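Local coordinates for protein CalG4 (Micromonospora echinospora, PDB 3IA7) that has a GT-B fold of two Rossmann-like domains and probably belongs to the glycosyltransferases related to erythromycin biosynthesis protein CIII, at residues V55-E60 with N87-R92; V106-F111 with A115-A120; A120-R125 with G170-D175. One frame throughout, in Å; residues are numbered along the deposited sequence.

Contact 1 (V55-E60 with N87-R92); sequences VLYKSE and NVAILR
Ile90 lays its CG1 over the ring of Tyr57, joining helix 75-98 to the chain as it leaves strand 53-56, an outermost strand of the seven-stranded parallel sheet in this GT-B protein. The central interaction is a CH-pi contact: Ile90 CG1 stands 3.6 Å from the centroid of the Tyr57 ring and only 6° off the ring normal, nearly equidistant from all six ring carbons. The methyl CD1 continues toward the phenol end, 3.9 Å from Tyr57 CZ. Ile90 brings CG1 to the ring by turning it anti to its own carbonyl carbon (chi1 -70°), while CG2 takes the position anti to N.

Plain van der Waals packing adds the second element. Ala89, one residue earlier on the helix, sets its CB 3.9 Å from Tyr57 CD1, approaching the ring obliquely. The same methyl meets the main chain of the following residue, lying 3.6 Å from Lys58 O.

No hydrogen bond spans the two segments, and the polar groups look to other parts of the chain. The hydroxyl of the buried Tyr57 is hydrogen-bonded to Glu86 OE2 and to the backbone N of Gln13, which fix the far end of the ring while Ile90 presses on its face. Glu86 also takes Ser59 OG and the backbone N of Glu60, so the turn of helix just before Ala89 grips the loop through one carboxylate. Lys58 extends away from the helix to a salt bridge between its NZ and Asp62 OD2.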
loop_
_atom_site.group_PDB
_atom_site.type_symbol
_atom_site.label_atom_id
_atom_site.label_comp_id
_atom_site.label_asym_id
_atom_site.label_seq_id
_atom_site.Cartn_x
_atom_site.Cartn_y
_atom_site.Cartn_z
ATOM N N VAL A 55 12.374 19.475 -2.614
ATOM C CA VAL A 55 12.761 20.837 -2.276
ATOM C C VAL A 55 12.410 20.969 -0.791
ATOM O O VAL A 55 11.220 20.873 -0.399
ATOM C CB VAL A 55 11.951 21.872 -3.091
ATOM C CG1 VAL A 55 12.121 23.323 -2.455
ATOM C CG2 VAL A 55 12.403 21.851 -4.572
ATOM N N LEU A 56 13.423 21.162 0.049
ATOM C CA LEU A 56 13.159 21.283 1.510
ATOM C C LEU A 56 12.689 22.673 1.917
ATOM O O LEU A 56 13.156 23.697 1.359
ATOM C CB LEU A 56 14.434 20.988 2.330
ATOM C CG LEU A 56 15.002 19.581 2.147
ATOM C CD1 LEU A 56 16.350 19.514 2.891
ATOM C CD2 LEU A 56 14.024 18.574 2.694
ATOM N N TYR A 57 11.771 22.701 2.887
ATOM C CA TYR A 57 11.429 23.937 3.565
ATOM C C TYR A 57 11.538 23.676 5.076
ATOM O O TYR A 57 11.536 22.516 5.537
ATOM C CB TYR A 57 10.021 24.444 3.105
ATOM C CG TYR A 57 8.825 23.856 3.864
ATOM C CD1 TYR A 57 8.261 24.540 4.967
ATOM C CD2 TYR A 57 8.282 22.606 3.517
ATOM C CE1 TYR A 57 7.152 24.005 5.658
ATOM C CE2 TYR A 57 7.171 22.098 4.202
ATOM C CZ TYR A 57 6.615 22.811 5.255
ATOM O OH TYR A 57 5.547 22.274 5.983
ATOM N N LYS A 58 11.639 24.777 5.817
ATOM C CA LYS A 58 11.697 24.774 7.250
ATOM C C LYS A 58 10.312 25.109 7.796
ATOM O O LYS A 58 9.769 26.191 7.549
ATOM C CB LYS A 58 12.693 25.830 7.720
ATOM C CG LYS A 58 12.607 26.107 9.228
ATOM C CD LYS A 58 13.339 25.051 10.009
ATOM C CE LYS A 58 13.503 25.486 11.486
ATOM N NZ LYS A 58 14.011 24.287 12.250
ATOM N N SER A 59 9.753 24.157 8.524
ATOM C CA SER A 59 8.420 24.329 9.092
ATOM C C SER A 59 8.393 25.190 10.307
ATOM O O SER A 59 9.216 25.017 11.236
ATOM C CB SER A 59 7.806 22.966 9.438
ATOM O OG SER A 59 6.477 23.088 9.876
ATOM N N GLU A 60 7.411 26.086 10.321
ATOM C CA GLU A 60 7.056 26.856 11.529
ATOM C C GLU A 60 6.742 25.971 12.732
ATOM O O GLU A 60 6.907 26.382 13.879
ATOM C CB GLU A 60 5.872 27.779 11.240
ATOM C CG GLU A 60 6.187 28.831 10.195
ATOM C CD GLU A 60 7.105 29.947 10.714
ATOM O OE1 GLU A 60 6.829 30.524 11.776
ATOM O OE2 GLU A 60 8.120 30.228 10.049
ATOM N N ASN A 87 2.417 28.703 5.121
ATOM C CA ASN A 87 2.191 28.907 3.675
ATOM C C ASN A 87 3.368 29.685 3.047
ATOM O O ASN A 87 3.870 29.313 1.985
ATOM C CB ASN A 87 0.884 29.658 3.446
ATOM C CG ASN A 87 -0.295 28.707 3.332
ATOM O OD1 ASN A 87 -0.644 28.325 2.231
ATOM N ND2 ASN A 87 -0.851 28.250 4.476
ATOM N N VAL A 88 3.760 30.779 3.697
ATOM C CA VAL A 88 4.883 31.613 3.200
ATOM C C VAL A 88 6.240 30.842 3.155
ATOM O O VAL A 88 7.050 31.006 2.218
ATOM C CB VAL A 88 5.021 32.936 4.010
ATOM C CG1 VAL A 88 6.301 33.700 3.642
ATOM C CG2 VAL A 88 3.801 33.857 3.753
ATOM N N ALA A 89 6.482 30.007 4.155
ATOM C CA ALA A 89 7.692 29.171 4.191
ATOM C C ALA A 89 7.793 28.290 2.934
ATOM O O ALA A 89 8.854 28.213 2.312
ATOM C CB ALA A 89 7.723 28.324 5.483
ATOM N N ILE A 90 6.683 27.670 2.569
ATOM C CA ILE A 90 6.581 26.788 1.395
ATOM C C ILE A 90 6.719 27.583 0.096
ATOM O O ILE A 90 7.509 27.209 -0.803
ATOM C CB ILE A 90 5.227 26.003 1.418
ATOM C CG1 ILE A 90 5.256 24.940 2.566
ATOM C CG2 ILE A 90 4.947 25.306 0.022
ATOM C CD1 ILE A 90 3.901 24.483 2.981
ATOM N N LEU A 91 5.980 28.693 0.022
ATOM C CA LEU A 91 6.047 29.612 -1.115
ATOM C C LEU A 91 7.500 30.093 -1.373
ATOM O O LEU A 91 8.023 29.990 -2.499
ATOM C CB LEU A 91 5.065 30.794 -0.832
ATOM C CG LEU A 91 4.928 31.963 -1.808
ATOM C CD1 LEU A 91 4.292 31.457 -3.072
ATOM C CD2 LEU A 91 4.003 32.968 -1.145
ATOM N N ARG A 92 8.173 30.592 -0.342
ATOM C CA ARG A 92 9.550 31.072 -0.523
ATOM C C ARG A 92 10.482 29.937 -0.954
ATOM O O ARG A 92 11.375 30.176 -1.773
ATOM C CB ARG A 92 10.117 31.726 0.756
ATOM C CG ARG A 92 9.402 33.087 1.105
ATOM C CD ARG A 92 9.928 33.681 2.390
ATOM N NE ARG A 92 9.168 34.879 2.741
ATOM C CZ ARG A 92 9.343 35.567 3.864
ATOM N NH1 ARG A 92 10.242 35.174 4.778
ATOM N NH2 ARG A 92 8.595 36.642 4.061
#

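Contact 2 (V106-F111 with A115-A120); sequences VVYDVF and AGRLLA
Tyr108 packs its CB and ring against the bare backbone of Gly116, inside a beta-alpha-beta unit of the Rossmann-like sheet formed by strand 105-109, helix 113-123 and strand 127-131. Strand 106-109 and helix 115-120 run nearly antiparallel, at 164°, with their axes 8.1 Å apart. Gly116 CA lies 3.7 Å from Tyr108 CB, so the strand side chain rests directly on the helix backbone. Farther along the phenol, Arg117 crosses its outer end, with its CG 3.4 Å from Tyr108 OH, while the backbone N of Arg117 stands over one face near the rim.

Val106, two residues earlier on the strand, packs against the next turn of the helix. Its CG1, anti to the backbone N (chi1 174°), reaches Gly116 O at 3.5 Å, and CG2 packs 4.4 Å from both Leu119 CB and Ala120 CB.

The second shell is polar. Tyr108 OH is hydrogen-bonded to Glu186 OE1 and Arg129 NE, holding the ring from its far end, and Arg117 forms a salt bridge to Glu184 and a cation-pi contact with Tyr181. Beyond the strand end the chain turns toward the helix through an Asx turn, in which Asp109 OD2 accepts the backbone N-H of Phe111 at 2.9 Å, from above the carboxylate plane.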
loop_
_atom_site.group_PDB
_atom_site.type_symbol
_atom_site.label_atom_id
_atom_site.label_comp_id
_atom_site.label_asym_id
_atom_site.label_seq_id
_atom_site.Cartn_x
_atom_site.Cartn_y
_atom_site.Cartn_z
ATOM N N VAL A 106 1.365 23.280 -10.954
ATOM C CA VAL A 106 1.503 23.336 -9.485
ATOM C C VAL A 106 0.391 22.481 -8.887
ATOM O O VAL A 106 -0.808 22.668 -9.199
ATOM C CB VAL A 106 1.385 24.818 -8.978
ATOM C CG1 VAL A 106 1.383 24.927 -7.430
ATOM C CG2 VAL A 106 2.535 25.681 -9.593
ATOM N N VAL A 107 0.743 21.487 -8.115
ATOM C CA VAL A 107 -0.296 20.671 -7.479
ATOM C C VAL A 107 -0.100 20.997 -6.003
ATOM O O VAL A 107 1.000 20.799 -5.472
ATOM C CB VAL A 107 -0.065 19.179 -7.756
ATOM C CG1 VAL A 107 -1.120 18.326 -6.995
ATOM C CG2 VAL A 107 -0.141 18.879 -9.274
ATOM N N TYR A 108 -1.107 21.523 -5.343
ATOM C CA TYR A 108 -0.952 21.879 -3.919
ATOM C C TYR A 108 -2.026 21.234 -3.056
ATOM O O TYR A 108 -3.222 21.120 -3.436
ATOM C CB TYR A 108 -1.016 23.408 -3.741
ATOM C CG TYR A 108 -2.350 24.037 -4.213
ATOM C CD1 TYR A 108 -3.411 24.234 -3.296
ATOM C CD2 TYR A 108 -2.536 24.472 -5.528
ATOM C CE1 TYR A 108 -4.631 24.788 -3.700
ATOM C CE2 TYR A 108 -3.812 25.085 -5.947
ATOM C CZ TYR A 108 -4.834 25.216 -4.981
ATOM O OH TYR A 108 -6.058 25.789 -5.298
ATOM N N ASP A 109 -1.610 20.843 -1.858
ATOM C CA ASP A 109 -2.595 20.393 -0.867
ATOM C C ASP A 109 -3.364 21.587 -0.362
ATOM O O ASP A 109 -2.879 22.722 -0.364
ATOM C CB ASP A 109 -1.884 19.686 0.308
ATOM C CG ASP A 109 -2.855 19.272 1.418
ATOM O OD1 ASP A 109 -3.526 18.246 1.210
ATOM O OD2 ASP A 109 -2.948 19.980 2.475
ATOM N N VAL A 110 -4.593 21.338 0.078
ATOM C CA VAL A 110 -5.459 22.428 0.579
ATOM C C VAL A 110 -4.885 23.228 1.768
ATOM O O VAL A 110 -5.094 24.438 1.849
ATOM C CB VAL A 110 -6.888 21.918 0.876
ATOM C CG1 VAL A 110 -6.854 20.924 2.036
ATOM C CG2 VAL A 110 -7.868 23.115 1.168
ATOM N N PHE A 111 -4.112 22.598 2.644
ATOM C CA PHE A 111 -3.544 23.371 3.769
ATOM C C PHE A 111 -2.614 24.522 3.253
ATOM O O PHE A 111 -2.822 25.701 3.598
ATOM C CB PHE A 111 -2.837 22.437 4.743
ATOM C CG PHE A 111 -2.167 23.153 5.925
ATOM C CD1 PHE A 111 -2.645 22.969 7.220
ATOM C CD2 PHE A 111 -1.061 23.969 5.726
ATOM C CE1 PHE A 111 -2.020 23.653 8.318
ATOM C CE2 PHE A 111 -0.438 24.659 6.813
ATOM C CZ PHE A 111 -0.920 24.468 8.090
ATOM N N ALA A 115 0.039 29.335 -0.641
ATOM C CA ALA A 115 1.317 29.095 -1.357
ATOM C C ALA A 115 1.060 28.554 -2.738
ATOM O O ALA A 115 1.640 28.998 -3.712
ATOM C CB ALA A 115 2.176 28.076 -0.553
ATOM N N GLY A 116 0.167 27.581 -2.851
ATOM C CA GLY A 116 0.010 26.947 -4.153
ATOM C C GLY A 116 -0.527 27.883 -5.197
ATOM O O GLY A 116 -0.046 27.928 -6.324
ATOM N N ARG A 117 -1.565 28.618 -4.816
ATOM C CA ARG A 117 -2.220 29.537 -5.744
ATOM C C ARG A 117 -1.323 30.758 -6.078
ATOM O O ARG A 117 -1.329 31.234 -7.205
ATOM C CB ARG A 117 -3.565 29.988 -5.180
ATOM C CG ARG A 117 -4.567 28.834 -5.057
ATOM C CD ARG A 117 -5.942 29.382 -4.720
ATOM N NE ARG A 117 -6.401 30.256 -5.797
ATOM C CZ ARG A 117 -7.262 31.250 -5.637
ATOM N NH1 ARG A 117 -7.822 31.472 -4.460
ATOM N NH2 ARG A 117 -7.569 32.007 -6.672
ATOM N N LEU A 118 -0.544 31.229 -5.106
ATOM C CA LEU A 118 0.406 32.335 -5.386
ATOM C C LEU A 118 1.576 31.910 -6.336
ATOM O O LEU A 118 1.990 32.671 -7.186
ATOM C CB LEU A 118 0.891 32.988 -4.075
ATOM C CG LEU A 118 -0.273 33.695 -3.279
ATOM C CD1 LEU A 118 0.360 34.325 -2.002
ATOM C CD2 LEU A 118 -0.992 34.781 -4.145
ATOM N N LEU A 119 2.087 30.693 -6.166
ATOM C CA LEU A 119 3.124 30.112 -7.046
ATOM C C LEU A 119 2.582 30.057 -8.441
ATOM O O LEU A 119 3.241 30.505 -9.403
ATOM C CB LEU A 119 3.488 28.696 -6.556
ATOM C CG LEU A 119 4.416 28.608 -5.332
ATOM C CD1 LEU A 119 4.586 27.100 -5.001
ATOM C CD2 LEU A 119 5.810 29.236 -5.599
ATOM N N ALA A 120 1.356 29.562 -8.553
ATOM C CA ALA A 120 0.664 29.453 -9.844
ATOM C C ALA A 120 0.459 30.832 -10.502
ATOM O O ALA A 120 0.655 30.967 -11.704
ATOM C CB ALA A 120 -0.697 28.734 -9.656
#

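Contact 3 (A120-R125 with G170-D175); sequences AARWDR and GKYGVD
Arg122 lays its guanidinium flat over one face of the Tyr172 ring, the two planes only 7° apart and their centres separated by 3.6 Å. The overlap is offset: CZ stands over the CE1 side of the ring, NH2 lies over its centre and NH1 comes out over the phenol end. This is a cation-pi stack, with Arg122 CZ displaced from the ring normal but still over the face. The arginine starts with CG anti to its backbone N and bends at chi3, -65°, which folds the guanidinium down on the ring. Along the way its CB brushes the ring edge atom Tyr172 CE1 at 3.7 Å, so the aliphatic part of the chain also contributes.

At its edge the guanidinium meets the backbone preceding the tyrosine. Arg122 NH2 donates to Lys171 O over 3.0 Å, near the guanidinium plane, but the bond is weak because the angle at the hydrogen is only 122°. Arg122 NH1 lies 3.1 Å from Tyr172 OH, where the angle is too poor for a hydrogen bond.

Both partners sit where helices finish. Helix 113-123 closes in a Schellman motif with Asp124 as its C-prime residue, and helix 159-170 ends in another with Gly173 in that role, the chain passing through a type I turn from Gly170 to Gly173. The stack thus joins two C-terminal helix ends at the protein surface.

Glu95 of helix 75-98 completes the group: OE1 forms a salt bridge with Arg122 NH1, and OE2 is hydrogen-bonded to Tyr172 OH. One carboxylate therefore secures the polar ends of both stacked groups and probably offsets the arginine's charge, while the stacked face probably adds both cation-pi and dispersion attraction.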
loop_
_atom_site.group_PDB
_atom_site.type_symbol
_atom_site.label_atom_id
_atom_site.label_comp_id
_atom_site.label_asym_id
_atom_site.label_seq_id
_atom_site.Cartn_x
_atom_site.Cartn_y
_atom_site.Cartn_z
ATOM N N ALA A 120 1.356 29.562 -8.553
ATOM C CA ALA A 120 0.664 29.453 -9.844
ATOM C C ALA A 120 0.459 30.832 -10.502
ATOM O O ALA A 120 0.655 30.967 -11.704
ATOM C CB ALA A 120 -0.697 28.734 -9.656
ATOM N N ALA A 121 0.064 31.839 -9.730
ATOM C CA ALA A 121 -0.052 33.191 -10.259
ATOM C C ALA A 121 1.296 33.763 -10.726
ATOM O O ALA A 121 1.409 34.244 -11.850
ATOM C CB ALA A 121 -0.701 34.114 -9.206
ATOM N N ARG A 122 2.304 33.723 -9.869
ATOM C CA ARG A 122 3.602 34.321 -10.197
ATOM C C ARG A 122 4.256 33.589 -11.365
ATOM O O ARG A 122 4.781 34.218 -12.274
ATOM C CB ARG A 122 4.581 34.355 -9.017
ATOM C CG ARG A 122 5.992 34.948 -9.429
ATOM C CD ARG A 122 6.718 35.451 -8.183
ATOM N NE ARG A 122 6.024 36.581 -7.577
ATOM C CZ ARG A 122 6.265 37.030 -6.349
ATOM N NH1 ARG A 122 7.217 36.458 -5.575
ATOM N NH2 ARG A 122 5.561 38.043 -5.909
ATOM N N TRP A 123 4.188 32.272 -11.346
ATOM C CA TRP A 123 4.773 31.485 -12.428
ATOM C C TRP A 123 3.929 31.465 -13.716
ATOM O O TRP A 123 4.440 31.048 -14.768
ATOM C CB TRP A 123 5.076 30.054 -11.967
ATOM C CG TRP A 123 6.227 29.943 -10.979
ATOM C CD1 TRP A 123 7.290 30.809 -10.804
ATOM C CD2 TRP A 123 6.425 28.885 -10.074
ATOM N NE1 TRP A 123 8.125 30.353 -9.804
ATOM C CE2 TRP A 123 7.627 29.149 -9.365
ATOM C CE3 TRP A 123 5.708 27.713 -9.792
ATOM C CZ2 TRP A 123 8.088 28.307 -8.391
ATOM C CZ3 TRP A 123 6.190 26.868 -8.827
ATOM C CH2 TRP A 123 7.382 27.163 -8.154
ATOM N N ASP A 124 2.670 31.925 -13.621
ATOM C CA ASP A 124 1.686 31.892 -14.713
ATOM C C ASP A 124 1.477 30.441 -15.208
ATOM O O ASP A 124 1.733 30.108 -16.390
ATOM C CB ASP A 124 2.097 32.851 -15.861
ATOM C CG ASP A 124 1.056 32.908 -17.000
ATOM O OD1 ASP A 124 -0.132 32.745 -16.752
ATOM O OD2 ASP A 124 1.429 33.089 -18.170
ATOM N N ARG A 125 1.045 29.594 -14.283
ATOM C CA ARG A 125 0.890 28.156 -14.543
ATOM C C ARG A 125 -0.450 27.712 -14.009
ATOM O O ARG A 125 -0.935 28.299 -13.057
ATOM C CB ARG A 125 2.031 27.350 -13.871
ATOM C CG ARG A 125 3.418 27.592 -14.475
ATOM C CD ARG A 125 3.437 27.171 -15.954
ATOM N NE ARG A 125 4.784 27.232 -16.565
ATOM C CZ ARG A 125 5.274 28.240 -17.292
ATOM N NH1 ARG A 125 4.559 29.350 -17.530
ATOM N NH2 ARG A 125 6.503 28.138 -17.800
ATOM N N GLY A 170 -1.280 41.321 -2.627
ATOM C CA GLY A 170 -0.927 42.474 -3.451
ATOM C C GLY A 170 0.439 42.328 -4.099
ATOM O O GLY A 170 0.652 42.796 -5.218
ATOM N N LYS A 171 1.378 41.690 -3.384
ATOM C CA LYS A 171 2.702 41.404 -3.931
ATOM C C LYS A 171 2.684 40.447 -5.137
ATOM O O LYS A 171 3.661 40.372 -5.860
ATOM C CB LYS A 171 3.635 40.841 -2.843
ATOM C CG LYS A 171 4.093 41.917 -1.887
ATOM C CD LYS A 171 4.864 41.315 -0.718
ATOM C CE LYS A 171 5.264 42.412 0.257
ATOM N NZ LYS A 171 6.128 41.866 1.384
ATOM N N TYR A 172 1.572 39.747 -5.336
ATOM C CA TYR A 172 1.377 38.809 -6.438
ATOM C C TYR A 172 0.355 39.337 -7.469
ATOM O O TYR A 172 -0.119 38.593 -8.337
ATOM C CB TYR A 172 0.973 37.431 -5.911
ATOM C CG TYR A 172 2.125 36.702 -5.262
ATOM C CD1 TYR A 172 2.856 35.761 -5.981
ATOM C CD2 TYR A 172 2.562 37.039 -3.966
ATOM C CE1 TYR A 172 3.978 35.106 -5.413
ATOM C CE2 TYR A 172 3.687 36.396 -3.395
ATOM C CZ TYR A 172 4.381 35.428 -4.142
ATOM O OH TYR A 172 5.480 34.763 -3.613
ATOM N N GLY A 173 0.018 40.617 -7.334
ATOM C CA GLY A 173 -0.866 41.311 -8.262
ATOM C C GLY A 173 -2.324 40.916 -8.030
ATOM O O GLY A 173 -3.141 41.130 -8.917
ATOM N N VAL A 174 -2.637 40.385 -6.834
ATOM C CA VAL A 174 -4.010 39.989 -6.451
ATOM C C VAL A 174 -4.679 41.057 -5.562
ATOM O O VAL A 174 -4.232 41.312 -4.450
ATOM C CB VAL A 174 -4.009 38.605 -5.749
ATOM C CG1 VAL A 174 -5.416 38.262 -5.189
ATOM C CG2 VAL A 174 -3.602 37.543 -6.737
ATOM N N ASP A 175 -5.734 41.706 -6.057
ATOM C CA ASP A 175 -6.480 42.620 -5.209
ATOM C C ASP A 175 -7.891 42.090 -4.857
ATOM O O ASP A 175 -8.718 42.822 -4.363
ATOM C CB ASP A 175 -6.541 44.019 -5.825
ATOM C CG ASP A 175 -7.462 44.088 -7.053
ATOM O OD1 ASP A 175 -7.781 43.043 -7.649
ATOM O OD2 ASP A 175 -7.857 45.221 -7.438
#

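In the fold
From the N terminus, contact 1 comes first, closing a loop of 26 residues, between 60 and 87, that includes the first half of helix 75-98. Contact 2 follows in series, closing the short turn from strand 105-109 into helix 113-123. Contact 3 opens at the end of that helix, shares Ala120 with contact 2, and closes the long excursion to the loop after helix 159-170. None of the three nests within or crosses another. They still touch: Asn87 OD1 reaches the backbone N of Ala115, Leu91 packs on Leu119 and Tyr172, and Trp123 meets Val106. Together they tie helices 75-98 and 113-123 to one parallel sheet and bring the 170-175 loop against them.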